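Local coordinates for putative secreted protein (Pseudomonas aeruginosa, PDB 3NPD), which is of unknown function but is regarded as a secreted, probably quorum-sensing-regulated protein and putative virulence factor of this bacterium, at residues A[41-46]-A[88-93]; A[47-52]-A[94-99]; A[11-16]-A[37-42]. One frame throughout, in Å; residues are numbered along the deposited sequence.

Contact 1 (A[41-46]-A[88-93]); sequences GNQLIN and ILTYSF
OE1 of Q43 accepts two hydrogen bonds, one from T90 OG1 at 2.7 Å and one from R106 NE on the adjoining strand 101-107. Both bonds lie on one face of a mixed five-stranded sheet, where strands 43-50 and 88-95 form its only parallel pair, joined in sequence by a helical crossover. The Q43 chain is extended (chi2 -178°), so its amide passes I88, its partner in the register, and arrives at T90. The hydroxyl approaches well away from a straight line with the carbonyl, at a C=O...O angle of 117°. On the way, Q43 CG lies alongside I88 CB at 3.8 Å. Threonine and isoleucine suit this face, since their branched CB atoms fit the extended backbone, and T90 adds a donor.

Backbone bonds alternate as parallel pairing requires: L44 N gives to I88 O at 2.8 Å, and L44 O takes T90 N at 2.9 Å. N46 repeats the pattern between T90 and S92.

L44, L89, N46 and Y91 occupy the other face, beneath helices 62-74 and 77-83. There L44 CD2 meets L89 CD1 at 4.0 Å. N46 is a polar residue in buried surroundings, yet its ND2 donates to D34 OD1 and G36 O. Its OD1 accepts a hydrogen bond from a water at 3.0 Å, and that same water is 2.6 Å from Y91 OH.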
ATOM      1  N   GLY A  41      -9.188  -2.239  -8.911  1.00 17.35           N
ATOM      2  CA  GLY A  41     -10.320  -2.962  -8.350  1.00 16.41           C
ATOM      3  C   GLY A  41     -10.622  -2.513  -6.926  1.00 16.08           C
ATOM      4  O   GLY A  41     -10.802  -1.309  -6.671  1.00 16.00           O
ATOM      5  N   ASN A  42     -10.578  -3.476  -6.002  1.00 15.65           N
ATOM      6  CA  ASN A  42     -10.810  -3.217  -4.583  1.00 15.14           C
ATOM      7  C   ASN A  42      -9.512  -2.915  -3.788  1.00 12.89           C
ATOM      8  O   ASN A  42      -9.573  -2.804  -2.573  1.00 14.72           O
ATOM      9  CB  ASN A  42     -11.613  -4.347  -3.903  1.00 17.88           C
ATOM     10  CG  ASN A  42     -10.860  -5.661  -3.855  1.00 23.05           C
ATOM     11  OD1 ASN A  42      -9.830  -5.827  -4.524  1.00 18.22           O
ATOM     12  ND2 ASN A  42     -11.370  -6.600  -3.095  1.00 28.03           N
ATOM     13  N   GLN A  43      -8.374  -2.773  -4.467  1.00 12.41           N
ATOM     14  CA  GLN A  43      -7.100  -2.514  -3.844  1.00 14.18           C
ATOM     15  C   GLN A  43      -6.721  -1.049  -3.953  1.00 15.87           C
ATOM     16  O   GLN A  43      -6.662  -0.491  -5.051  1.00 15.47           O
ATOM     17  CB  GLN A  43      -5.967  -3.317  -4.499  1.00 16.06           C
ATOM     18  CG  GLN A  43      -6.101  -4.781  -4.273  1.00 15.60           C
ATOM     19  CD  GLN A  43      -4.982  -5.597  -4.863  1.00 23.10           C
ATOM     20  OE1 GLN A  43      -3.798  -5.290  -4.720  1.00 15.18           O
ATOM     21  NE2 GLN A  43      -5.362  -6.683  -5.500  1.00 24.78           N
ATOM     22  N   LEU A  44      -6.467  -0.440  -2.805  1.00 13.10           N
ATOM     23  CA  LEU A  44      -5.795   0.863  -2.702  1.00 12.76           C
ATOM     24  C   LEU A  44      -4.306   0.551  -2.544  1.00 13.16           C
ATOM     25  O   LEU A  44      -3.905  -0.052  -1.548  1.00 14.22           O
ATOM     26  CB  LEU A  44      -6.309   1.641  -1.477  1.00 13.79           C
ATOM     27  CG  LEU A  44      -5.645   2.988  -1.193  1.00 16.63           C
ATOM     28  CD1 LEU A  44      -5.823   3.954  -2.394  1.00 14.16           C
ATOM     29  CD2 LEU A  44      -6.172   3.612   0.132  1.00 14.19           C
ATOM     30  N   ILE A  45      -3.511   0.975  -3.493  1.00 12.94           N
ATOM     31  CA  ILE A  45      -2.110   0.574  -3.579  1.00 13.84           C
ATOM     32  C   ILE A  45      -1.248   1.784  -3.289  1.00 12.82           C
ATOM     33  O   ILE A  45      -1.365   2.795  -3.987  1.00 14.15           O
ATOM     34  CB  ILE A  45      -1.752   0.044  -4.982  1.00 14.83           C
ATOM     35  CG1 ILE A  45      -2.613  -1.117  -5.417  1.00 14.24           C
ATOM     36  CG2 ILE A  45      -0.208  -0.333  -5.064  1.00 13.17           C
ATOM     37  CD1 ILE A  45      -2.654  -1.364  -6.911  1.00 17.01           C
ATOM     38  N   ASN A  46      -0.360   1.683  -2.299  1.00 13.66           N
ATOM     39  CA  ASN A  46       0.632   2.686  -2.007  1.00 14.22           C
ATOM     40  C   ASN A  46       1.884   2.137  -2.662  1.00 12.50           C
ATOM     41  O   ASN A  46       2.348   1.021  -2.337  1.00 16.31           O
ATOM     42  CB  ASN A  46       0.788   2.820  -0.470  1.00 17.33           C
ATOM     43  CG  ASN A  46       1.642   3.995  -0.005  1.00 16.27           C
ATOM     44  OD1 ASN A  46       1.941   4.075   1.190  1.00 17.11           O
ATOM     45  ND2 ASN A  46       2.072   4.881  -0.916  1.00 13.08           N
ATOM     46  N   ILE A  88      -8.938  -3.699   0.010  1.00 14.39           N
ATOM     47  CA  ILE A  88      -7.644  -4.276   0.333  1.00 15.48           C
ATOM     48  C   ILE A  88      -6.655  -3.125   0.279  1.00 15.47           C
ATOM     49  O   ILE A  88      -6.714  -2.287  -0.656  1.00 18.20           O
ATOM     50  CB  ILE A  88      -7.257  -5.355  -0.695  1.00 16.62           C
ATOM     51  CG1 ILE A  88      -8.143  -6.572  -0.515  1.00 16.12           C
ATOM     52  CG2 ILE A  88      -5.753  -5.757  -0.558  1.00 14.44           C
ATOM     53  CD1 ILE A  88      -8.079  -7.548  -1.740  1.00 17.78           C
ATOM     54  N   LEU A  89      -5.818  -3.029   1.310  1.00 14.31           N
ATOM     55  CA  LEU A  89      -4.674  -2.112   1.337  1.00 14.35           C
ATOM     56  C   LEU A  89      -3.475  -2.905   0.822  1.00 13.01           C
ATOM     57  O   LEU A  89      -3.115  -3.923   1.379  1.00 13.13           O
ATOM     58  CB  LEU A  89      -4.431  -1.508   2.740  1.00 14.76           C
ATOM     59  CG  LEU A  89      -4.777  -0.032   2.887  1.00 27.34           C
ATOM     60  CD1 LEU A  89      -3.935   0.897   1.941  1.00 25.28           C
ATOM     61  CD2 LEU A  89      -6.316   0.080   2.702  1.00 25.99           C
ATOM     62  N   THR A  90      -2.823  -2.386  -0.209  1.00 13.30           N
ATOM     63  CA  THR A  90      -1.672  -3.035  -0.821  1.00 13.78           C
ATOM     64  C   THR A  90      -0.465  -2.110  -0.763  1.00 13.94           C
ATOM     65  O   THR A  90      -0.572  -0.955  -1.175  1.00 13.55           O
ATOM     66  CB  THR A  90      -1.956  -3.378  -2.283  1.00 16.30           C
ATOM     67  OG1 THR A  90      -3.048  -4.295  -2.297  1.00 15.80           O
ATOM     68  CG2 THR A  90      -0.695  -4.008  -2.989  1.00 13.45           C
ATOM     69  N   TYR A  91       0.667  -2.628  -0.301  1.00 13.76           N
ATOM     70  CA  TYR A  91       1.951  -1.922  -0.342  1.00 14.76           C
ATOM     71  C   TYR A  91       2.777  -2.578  -1.406  1.00 13.57           C
ATOM     72  O   TYR A  91       3.071  -3.773  -1.321  1.00 14.95           O
ATOM     73  CB  TYR A  91       2.702  -1.990   0.989  1.00 13.31           C
ATOM     74  CG  TYR A  91       2.029  -1.121   1.946  1.00 15.50           C
ATOM     75  CD1 TYR A  91       2.351   0.244   1.990  1.00 15.12           C
ATOM     76  CD2 TYR A  91       0.977  -1.583   2.710  1.00 19.43           C
ATOM     77  CE1 TYR A  91       1.670   1.118   2.792  1.00 22.01           C
ATOM     78  CE2 TYR A  91       0.288  -0.716   3.549  1.00 32.81           C
ATOM     79  CZ  TYR A  91       0.652   0.639   3.596  1.00 29.67           C
ATOM     80  OH  TYR A  91       0.001   1.527   4.420  1.00 30.68           O
ATOM     81  N   SER A  92       3.184  -1.796  -2.406  1.00 12.46           N
ATOM     82  CA  SER A  92       4.044  -2.264  -3.489  1.00 13.15           C
ATOM     83  C   SER A  92       5.360  -1.526  -3.420  1.00 13.49           C
ATOM     84  O   SER A  92       5.448  -0.335  -3.743  1.00 12.94           O
ATOM     85  CB  SER A  92       3.343  -2.100  -4.851  1.00 14.71           C
ATOM     86  OG  SER A  92       4.223  -2.394  -5.918  1.00 13.19           O
ATOM     87  N   PHE A  93       6.386  -2.243  -2.987  1.00 13.10           N
ATOM     88  CA  PHE A  93       7.764  -1.704  -2.917  1.00 12.31           C
ATOM     89  C   PHE A  93       8.549  -2.207  -4.094  1.00 12.46           C
ATOM     90  O   PHE A  93       8.549  -3.422  -4.397  1.00 14.88           O
ATOM     91  CB  PHE A  93       8.468  -2.184  -1.659  1.00 13.55           C
ATOM     92  CG  PHE A  93       7.892  -1.671  -0.376  1.00 16.25           C
ATOM     93  CD1 PHE A  93       6.846  -2.362   0.266  1.00 14.74           C
ATOM     94  CD2 PHE A  93       8.417  -0.523   0.248  1.00 20.00           C
ATOM     95  CE1 PHE A  93       6.327  -1.885   1.477  1.00 19.80           C
ATOM     96  CE2 PHE A  93       7.881  -0.058   1.451  1.00 21.63           C
ATOM     97  CZ  PHE A  93       6.845  -0.732   2.048  1.00 17.70           C
TER
HETATM   98  O   HOH W   1       0.055   4.008   3.508  1.00 24.31           O

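Contact 2 (A[47-52]-A[94-99]); sequences HLSVRA and TEYKTN. With SO4 (sulfate ion), chain B.
Y96 and R51 meet through a cation-pi contact in which the guanidinium lies off-centre over the ring. R51 CZ is 4.0 Å from the Y96 ring centroid, 33° off the ring normal, and the two flat groups are inclined by 41°. The closest approach is at the rim, where R51 NH2 comes 3.3 Å from Y96 CE2. The tyrosine CG is anti to the backbone N (chi1 178°), which lays the ring beside the arginine chain. A water joins R51 NH2 to Y96 OH. S49 OG lies near the ring plane at its CD1 edge, 3.7 Å from Y96 CD1.

Here the parallel pairing of strands 43-50 and 88-95 runs out: V50 N still donates to T94 O at 2.8 Å, and Y96 N to V50 O. Beyond, one chain turns toward strand 101-107 and the other starts helix 52-60, with R51 at its N-cap. A sulfate, probably from the crystallisation liquor, sits there, where the A52 N-H and the positive end of the helix dipole may attract an anion. A52 N gives to its O1 at 3.0 Å. R51 NH1 reaches O4 at 2.8 Å and K97 NZ reaches O3, completing the site.

T94 is the third contributor: its N donates to L48 O, and a water bridges that oxygen and T94 OG1. The hydroxyl donates to N99 OD1 at 2.7 Å.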
ATOM      1  N   HIS A  47       2.440   2.896  -3.591  1.00 13.12           N
ATOM      2  CA  HIS A  47       3.662   2.535  -4.262  1.00 14.20           C
ATOM      3  C   HIS A  47       4.801   3.236  -3.543  1.00 12.66           C
ATOM      4  O   HIS A  47       4.731   4.440  -3.320  1.00 13.47           O
ATOM      5  CB  HIS A  47       3.619   3.048  -5.700  1.00 11.46           C
ATOM      6  CG  HIS A  47       2.447   2.525  -6.502  1.00 13.10           C
ATOM      7  ND1 HIS A  47       2.504   1.400  -7.300  1.00 15.18           N
ATOM      8  CD2 HIS A  47       1.194   3.007  -6.632  1.00 14.31           C
ATOM      9  CE1 HIS A  47       1.328   1.203  -7.869  1.00 17.01           C
ATOM     10  NE2 HIS A  47       0.513   2.163  -7.481  1.00 14.73           N
ATOM     11  N   LEU A  48       5.869   2.487  -3.232  1.00 13.82           N
ATOM     12  CA  LEU A  48       7.052   3.036  -2.612  1.00 14.78           C
ATOM     13  C   LEU A  48       8.297   2.480  -3.322  1.00 15.55           C
ATOM     14  O   LEU A  48       8.281   1.310  -3.783  1.00 14.45           O
ATOM     15  CB  LEU A  48       7.091   2.731  -1.133  1.00 16.97           C
ATOM     16  CG  LEU A  48       5.915   3.283  -0.286  1.00 15.09           C
ATOM     17  CD1 LEU A  48       4.905   2.142  -0.008  1.00 18.57           C
ATOM     18  CD2 LEU A  48       6.427   3.971   0.993  1.00 15.27           C
ATOM     19  N   SER A  49       9.338   3.313  -3.454  1.00 15.18           N
ATOM     20  CA  SER A  49      10.639   2.847  -3.978  1.00 12.93           C
ATOM     21  C   SER A  49      11.577   2.729  -2.785  1.00 15.09           C
ATOM     22  O   SER A  49      11.466   3.497  -1.815  1.00 15.47           O
ATOM     23  CB  SER A  49      11.255   3.757  -5.044  1.00 15.19           C
ATOM     24  OG  SER A  49      11.544   5.029  -4.565  1.00 19.61           O
ATOM     25  N   VAL A  50      12.511   1.799  -2.894  1.00 15.51           N
ATOM     26  CA  VAL A  50      13.444   1.448  -1.808  1.00 14.86           C
ATOM     27  C   VAL A  50      14.819   1.357  -2.416  1.00 17.46           C
ATOM     28  O   VAL A  50      15.008   0.655  -3.407  1.00 16.42           O
ATOM     29  CB  VAL A  50      13.133   0.080  -1.163  1.00 19.73           C
ATOM     30  CG1 VAL A  50      13.996  -0.115   0.103  1.00 20.56           C
ATOM     31  CG2 VAL A  50      11.722  -0.005  -0.808  1.00 20.90           C
ATOM     32  N   ARG A  51      15.794   2.001  -1.783  1.00 14.37           N
ATOM     33  CA  ARG A  51      17.186   1.848  -2.198  1.00 17.17           C
ATOM     34  C   ARG A  51      17.697   0.432  -1.936  1.00 15.62           C
ATOM     35  O   ARG A  51      17.161  -0.300  -1.106  1.00 15.75           O
ATOM     36  CB  ARG A  51      18.058   2.930  -1.597  1.00 17.74           C
ATOM     37  CG  ARG A  51      17.655   4.290  -2.224  1.00 20.99           C
ATOM     38  CD  ARG A  51      18.395   5.469  -1.676  1.00 26.94           C
ATOM     39  NE  ARG A  51      17.945   6.716  -2.346  1.00 32.98           N
ATOM     40  CZ  ARG A  51      18.495   7.273  -3.439  1.00 33.69           C
ATOM     41  NH1 ARG A  51      19.549   6.711  -4.037  1.00 21.55           N
ATOM     42  NH2 ARG A  51      17.988   8.422  -3.931  1.00 33.19           N
ATOM     43  N   ALA A  52      18.714   0.080  -2.706  1.00 16.25           N
ATOM     44  CA  ALA A  52      19.229  -1.283  -2.838  1.00 16.52           C
ATOM     45  C   ALA A  52      19.559  -1.946  -1.521  1.00 16.75           C
ATOM     46  O   ALA A  52      19.179  -3.100  -1.302  1.00 16.68           O
ATOM     47  CB  ALA A  52      20.474  -1.274  -3.771  1.00 17.97           C
ATOM     48  N   THR A  94       9.235  -1.297  -4.776  1.00 12.17           N
ATOM     49  CA  THR A  94      10.124  -1.621  -5.894  1.00 13.87           C
ATOM     50  C   THR A  94      11.489  -0.959  -5.663  1.00 14.88           C
ATOM     51  O   THR A  94      11.602  -0.034  -4.878  1.00 14.86           O
ATOM     52  CB  THR A  94       9.482  -1.182  -7.221  1.00 16.34           C
ATOM     53  OG1 THR A  94       9.316   0.235  -7.218  1.00 15.31           O
ATOM     54  CG2 THR A  94       8.112  -1.910  -7.425  1.00 19.46           C
ATOM     55  N   GLU A  95      12.508  -1.428  -6.358  1.00 17.38           N
ATOM     56  CA  GLU A  95      13.847  -0.867  -6.270  0.60 20.16           C
ATOM     57  C   GLU A  95      13.904   0.543  -6.853  1.00 19.21           C
ATOM     58  O   GLU A  95      13.344   0.801  -7.909  1.00 16.23           O
ATOM     59  CB  GLU A  95      14.836  -1.755  -7.042  0.60 22.29           C
ATOM     60  CG  GLU A  95      15.348  -2.923  -6.237  0.60 30.30           C
ATOM     61  CD  GLU A  95      16.589  -2.555  -5.452  0.60 33.79           C
ATOM     62  OE1 GLU A  95      16.608  -1.456  -4.837  0.60 20.86           O
ATOM     63  OE2 GLU A  95      17.526  -3.382  -5.450  0.60 39.44           O
ATOM     64  N   TYR A  96      14.603   1.437  -6.181  1.00 16.63           N
ATOM     65  CA  TYR A  96      14.748   2.810  -6.662  1.00 13.22           C
ATOM     66  C   TYR A  96      15.390   2.870  -8.051  1.00 13.06           C
ATOM     67  O   TYR A  96      14.879   3.551  -8.897  1.00 16.03           O
ATOM     68  CB  TYR A  96      15.555   3.598  -5.655  1.00 15.06           C
ATOM     69  CG  TYR A  96      15.815   5.010  -6.077  1.00 14.73           C
ATOM     70  CD1 TYR A  96      14.765   5.905  -6.222  1.00 14.27           C
ATOM     71  CD2 TYR A  96      17.106   5.467  -6.346  1.00 20.19           C
ATOM     72  CE1 TYR A  96      14.963   7.215  -6.599  1.00 13.59           C
ATOM     73  CE2 TYR A  96      17.329   6.806  -6.689  1.00 17.22           C
ATOM     74  CZ  TYR A  96      16.256   7.665  -6.870  1.00 14.24           C
ATOM     75  OH  TYR A  96      16.502   8.945  -7.266  1.00 18.50           O
ATOM     76  N   LYS A  97      16.522   2.198  -8.214  1.00 16.99           N
ATOM     77  CA  LYS A  97      17.260   2.282  -9.496  1.00 18.22           C
ATOM     78  C   LYS A  97      16.660   1.521 -10.684  1.00 21.55           C
ATOM     79  O   LYS A  97      16.819   1.959 -11.827  1.00 20.22           O
ATOM     80  CB  LYS A  97      18.682   1.748  -9.282  1.00 21.55           C
ATOM     81  CG  LYS A  97      19.528   2.567  -8.332  1.00 29.74           C
ATOM     82  CD  LYS A  97      19.992   3.803  -8.969  1.00 34.26           C
ATOM     83  CE  LYS A  97      20.816   4.681  -8.039  1.00 39.79           C
ATOM     84  NZ  LYS A  97      22.189   4.205  -7.684  1.00 30.21           N
ATOM     85  N   THR A  98      16.062   0.368 -10.434  1.00 23.03           N
ATOM     86  CA  THR A  98      15.587  -0.556 -11.491  1.00 23.94           C
ATOM     87  C   THR A  98      14.088  -0.760 -11.556  1.00 25.38           C
ATOM     88  O   THR A  98      13.580  -1.294 -12.528  1.00 24.39           O
ATOM     89  CB  THR A  98      16.225  -1.938 -11.268  1.00 22.29           C
ATOM     90  OG1 THR A  98      15.713  -2.517 -10.052  1.00 25.60           O
ATOM     91  CG2 THR A  98      17.757  -1.852 -11.135  1.00 26.09           C
ATOM     92  N   ASN A  99      13.362  -0.369 -10.503  1.00 22.41           N
ATOM     93  CA  ASN A  99      11.950  -0.712 -10.357  1.00 21.08           C
ATOM     94  C   ASN A  99      11.585  -2.224 -10.226  1.00 21.47           C
ATOM     95  O   ASN A  99      10.388  -2.562 -10.267  1.00 20.76           O
ATOM     96  CB  ASN A  99      11.058  -0.037 -11.422  1.00 22.92           C
ATOM     97  CG  ASN A  99       9.677   0.240 -10.899  1.00 22.36           C
ATOM     98  OD1 ASN A  99       9.524   0.874  -9.848  1.00 26.03           O
ATOM     99  ND2 ASN A  99       8.652  -0.208 -11.624  1.00 24.32           N
TER
HETATM  100  S   SO4 B   1      20.612   2.688  -4.543  1.00 40.86           S
HETATM  101  O1  SO4 B   1      19.323   2.039  -4.858  1.00 28.43           O
HETATM  102  O2  SO4 B   1      21.186   2.378  -3.224  1.00 44.78           O
HETATM  103  O3  SO4 B   1      21.590   2.280  -5.545  1.00 47.19           O
HETATM  104  O4  SO4 B   1      20.422   4.152  -4.559  1.00 41.13           O
HETATM  105  O   HOH W   2       6.921   1.210  -6.385  1.00 20.40           O
HETATM  106  O   HOH W   3      18.874   9.754  -6.436  1.00 21.35           O
HETATM  107  O   HOH W   4      18.784  -4.558  -3.597  1.00 32.38           O

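Contact 3 (A[11-16]-A[37-42]); sequences KMLEKV and YTVEGN
Apolar packing joins L13 and V39, and with them helix 4-21 and strand 32-40. One methyl of the valine, CG2, does most of the touching: it is 3.7 Å from L13 CB and 3.5 Å from both L13 C and E14 N, so it presses on the helix backbone as well as on the side chain. The V39 CG1 methyl, anti to the backbone N (chi1 173°), comes against L13 CB at 4.0 Å. A short branched residue suits this spot because the helix passes so near the strand. E14 adds its aliphatic part, with CG 3.9 Å from V39 CB and the two side chains crossing at about a right angle. L13 is long enough to reach further, and its CD1 comes 3.4 Å from N42 O at the end of the turn.

Polar interactions run along the helix and at its border, for no hydrogen bond crosses between residues 11-16 and 37-42. K11 NZ forms a salt bridge with E14 OE1 at 3.0 Å, meeting the carboxylate on its syn side, and so the glutamate can offer carbon to V39 while its charged end is held by the lysine. Just before these helical residues, S10 OG bonds G41 O, tying the helix to the turn.

Backbone geometry shapes that turn. G41 has phi 64° and psi -122°, values a glycine accepts easily, and with N42 it makes a type II' turn. Strands 32-40 and 43-50 thus form a two-residue beta hairpin of the mixed sheet, with helix 4-21 packed against it.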
ATOM      1  N   LYS A  11     -14.196   3.692  -7.143  1.00 16.24           N
ATOM      2  CA  LYS A  11     -14.319   5.166  -7.208  1.00 18.17           C
ATOM      3  C   LYS A  11     -14.109   5.861  -5.858  1.00 16.29           C
ATOM      4  O   LYS A  11     -13.472   6.903  -5.804  1.00 17.86           O
ATOM      5  CB  LYS A  11     -15.649   5.590  -7.833  1.00 19.83           C
ATOM      6  CG  LYS A  11     -15.718   5.222  -9.307  1.00 30.13           C
ATOM      7  CD  LYS A  11     -14.976   6.287 -10.132  1.00 38.25           C
ATOM      8  CE  LYS A  11     -14.171   5.708 -11.231  1.00 46.61           C
ATOM      9  NZ  LYS A  11     -13.565   6.854 -11.984  1.00 49.76           N
HETATM   10  N   MSE A  12     -14.635   5.281  -4.798  1.00 16.19           N
HETATM   11  CA  MSE A  12     -14.411   5.762  -3.422  1.00 18.57           C
HETATM   12  C   MSE A  12     -12.929   5.657  -3.056  1.00 14.34           C
HETATM   13  O   MSE A  12     -12.356   6.591  -2.477  1.00 17.43           O
HETATM   14  CB  MSE A  12     -15.279   4.981  -2.430  1.00 18.56           C
HETATM   15  CG  MSE A  12     -16.792   5.171  -2.736  1.00 16.27           C
HETATM   16 SE   MSE A  12     -17.911   3.899  -1.883  0.75 19.75          SE
HETATM   17  CE  MSE A  12     -17.289   4.056  -0.041  1.00 20.40           C
ATOM     18  N   LEU A  13     -12.309   4.520  -3.385  1.00 13.43           N
ATOM     19  CA  LEU A  13     -10.876   4.336  -3.175  1.00 10.84           C
ATOM     20  C   LEU A  13     -10.030   5.334  -3.992  1.00 15.81           C
ATOM     21  O   LEU A  13      -9.039   5.824  -3.497  1.00 14.85           O
ATOM     22  CB  LEU A  13     -10.455   2.902  -3.474  1.00 12.31           C
ATOM     23  CG  LEU A  13     -11.056   1.825  -2.545  1.00 14.12           C
ATOM     24  CD1 LEU A  13     -10.577   0.429  -3.025  1.00 13.59           C
ATOM     25  CD2 LEU A  13     -10.712   2.093  -1.080  1.00 15.87           C
ATOM     26  N   GLU A  14     -10.445   5.639  -5.220  1.00 17.18           N
ATOM     27  CA  GLU A  14      -9.768   6.644  -6.061  1.00 17.44           C
ATOM     28  C   GLU A  14      -9.775   8.030  -5.402  1.00 17.44           C
ATOM     29  O   GLU A  14      -8.774   8.748  -5.470  1.00 15.92           O
ATOM     30  CB  GLU A  14     -10.410   6.728  -7.465  1.00 20.05           C
ATOM     31  CG  GLU A  14      -9.901   5.630  -8.367  1.00 26.85           C
ATOM     32  CD  GLU A  14     -10.553   5.554  -9.721  1.00 45.97           C
ATOM     33  OE1 GLU A  14     -11.307   6.484 -10.098  1.00 46.30           O
ATOM     34  OE2 GLU A  14     -10.286   4.543 -10.410  1.00 47.19           O
ATOM     35  N   LYS A  15     -10.870   8.388  -4.720  1.00 14.91           N
ATOM     36  CA  LYS A  15     -10.911   9.667  -3.999  1.00 16.87           C
ATOM     37  C   LYS A  15      -9.832   9.661  -2.929  1.00 16.21           C
ATOM     38  O   LYS A  15      -9.113  10.640  -2.788  1.00 16.88           O
ATOM     39  CB  LYS A  15     -12.260   9.988  -3.302  1.00 20.12           C
ATOM     40  CG  LYS A  15     -13.444  10.184  -4.200  1.00 28.19           C
ATOM     41  CD  LYS A  15     -14.549  10.992  -3.448  1.00 36.99           C
ATOM     42  N   VAL A  16      -9.771   8.576  -2.135  1.00 13.56           N
ATOM     43  CA  VAL A  16      -8.707   8.431  -1.114  1.00 14.67           C
ATOM     44  C   VAL A  16      -7.305   8.458  -1.747  1.00 12.93           C
ATOM     45  O   VAL A  16      -6.409   9.102  -1.239  1.00 14.15           O
ATOM     46  CB  VAL A  16      -8.901   7.180  -0.241  1.00 16.07           C
ATOM     47  CG1 VAL A  16      -7.754   6.989   0.745  1.00 16.99           C
ATOM     48  CG2 VAL A  16     -10.247   7.313   0.540  1.00 20.15           C
ATOM     49  N   TYR A  37      -0.428   6.844  -4.483  1.00 14.04           N
ATOM     50  CA  TYR A  37      -1.434   5.805  -4.514  1.00 13.36           C
ATOM     51  C   TYR A  37      -2.156   5.685  -5.825  1.00 14.42           C
ATOM     52  O   TYR A  37      -2.356   6.685  -6.524  1.00 16.43           O
ATOM     53  CB  TYR A  37      -2.498   6.121  -3.458  1.00 15.38           C
ATOM     54  CG  TYR A  37      -1.941   6.175  -2.067  1.00 14.65           C
ATOM     55  CD1 TYR A  37      -1.262   7.298  -1.617  1.00 15.86           C
ATOM     56  CD2 TYR A  37      -2.161   5.114  -1.149  1.00 16.77           C
ATOM     57  CE1 TYR A  37      -0.710   7.340  -0.305  1.00 18.87           C
ATOM     58  CE2 TYR A  37      -1.686   5.178   0.166  1.00 19.54           C
ATOM     59  CZ  TYR A  37      -0.950   6.275   0.583  1.00 18.17           C
ATOM     60  OH  TYR A  37      -0.458   6.356   1.882  1.00 19.35           O
ATOM     61  N   THR A  38      -2.510   4.454  -6.170  1.00 13.52           N
ATOM     62  CA  THR A  38      -3.390   4.124  -7.294  1.00 14.23           C
ATOM     63  C   THR A  38      -4.421   3.102  -6.806  1.00 14.06           C
ATOM     64  O   THR A  38      -4.322   2.593  -5.677  1.00 14.56           O
ATOM     65  CB  THR A  38      -2.651   3.586  -8.537  1.00 15.04           C
ATOM     66  OG1 THR A  38      -2.080   2.307  -8.234  1.00 15.68           O
ATOM     67  CG2 THR A  38      -1.569   4.561  -9.072  1.00 17.66           C
ATOM     68  N   VAL A  39      -5.404   2.813  -7.646  1.00 13.91           N
ATOM     69  CA  VAL A  39      -6.447   1.859  -7.322  1.00 12.74           C
ATOM     70  C   VAL A  39      -6.556   0.842  -8.465  1.00 14.95           C
ATOM     71  O   VAL A  39      -6.526   1.207  -9.670  1.00 15.48           O
ATOM     72  CB  VAL A  39      -7.802   2.581  -7.107  1.00 14.51           C
ATOM     73  CG1 VAL A  39      -8.932   1.548  -6.928  1.00 14.59           C
ATOM     74  CG2 VAL A  39      -7.725   3.511  -5.879  1.00 13.89           C
ATOM     75  N   GLU A  40      -6.613  -0.419  -8.081  1.00 15.53           N
ATOM     76  CA  GLU A  40      -6.884  -1.541  -9.030  1.00 13.24           C
ATOM     77  C   GLU A  40      -7.971  -2.359  -8.383  1.00 16.21           C
ATOM     78  O   GLU A  40      -7.742  -3.068  -7.421  1.00 17.33           O
ATOM     79  CB  GLU A  40      -5.648  -2.375  -9.302  1.00 18.18           C
ATOM     80  CG  GLU A  40      -4.542  -1.632 -10.001  1.00 19.53           C
ATOM     81  CD  GLU A  40      -4.817  -1.252 -11.449  1.00 33.42           C
ATOM     82  OE1 GLU A  40      -5.672  -1.897 -12.142  1.00 33.41           O
ATOM     83  OE2 GLU A  40      -4.141  -0.302 -11.900  1.00 33.98           O
ATOM     84  N   GLY A  41      -9.188  -2.239  -8.911  1.00 17.35           N
ATOM     85  CA  GLY A  41     -10.320  -2.962  -8.350  1.00 16.41           C
ATOM     86  C   GLY A  41     -10.622  -2.513  -6.926  1.00 16.08           C
ATOM     87  O   GLY A  41     -10.802  -1.309  -6.671  1.00 16.00           O
ATOM     88  N   ASN A  42     -10.578  -3.476  -6.002  1.00 15.65           N
ATOM     89  CA  ASN A  42     -10.810  -3.217  -4.583  1.00 15.14           C
ATOM     90  C   ASN A  42      -9.512  -2.915  -3.788  1.00 12.89           C
ATOM     91  O   ASN A  42      -9.573  -2.804  -2.573  1.00 14.72           O
ATOM     92  CB  ASN A  42     -11.613  -4.347  -3.903  1.00 17.88           C
ATOM     93  CG  ASN A  42     -10.860  -5.661  -3.855  1.00 23.05           C
ATOM     94  OD1 ASN A  42      -9.830  -5.827  -4.524  1.00 18.22           O
ATOM     95  ND2 ASN A  42     -11.370  -6.600  -3.095  1.00 28.03           N
TER

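Contacts 1 and 2 share strand 43-50; contact 3 adjoins it through the G41-N42 turn, which it has in common with contact 1, and through the neighbouring strand 32-40. Contacts 1 and 2 are successive lengths of one parallel strand pair, with centres 16 Å apart, and they join through S92 O to L48 N at 2.9 Å and through F93 CD2 packed on V50 CG2 at 3.5 Å. Contacts 2 and 3 lie 22 Å apart, yet H47 NE2 still bonds T38 OG1 at 2.7 Å. A bound cyclohexylpropylsulfonic acid, probably from crystallisation, comes within about 3 Å of the Y91 side chain and 4 Å of that of L48, possibly marking a pocket.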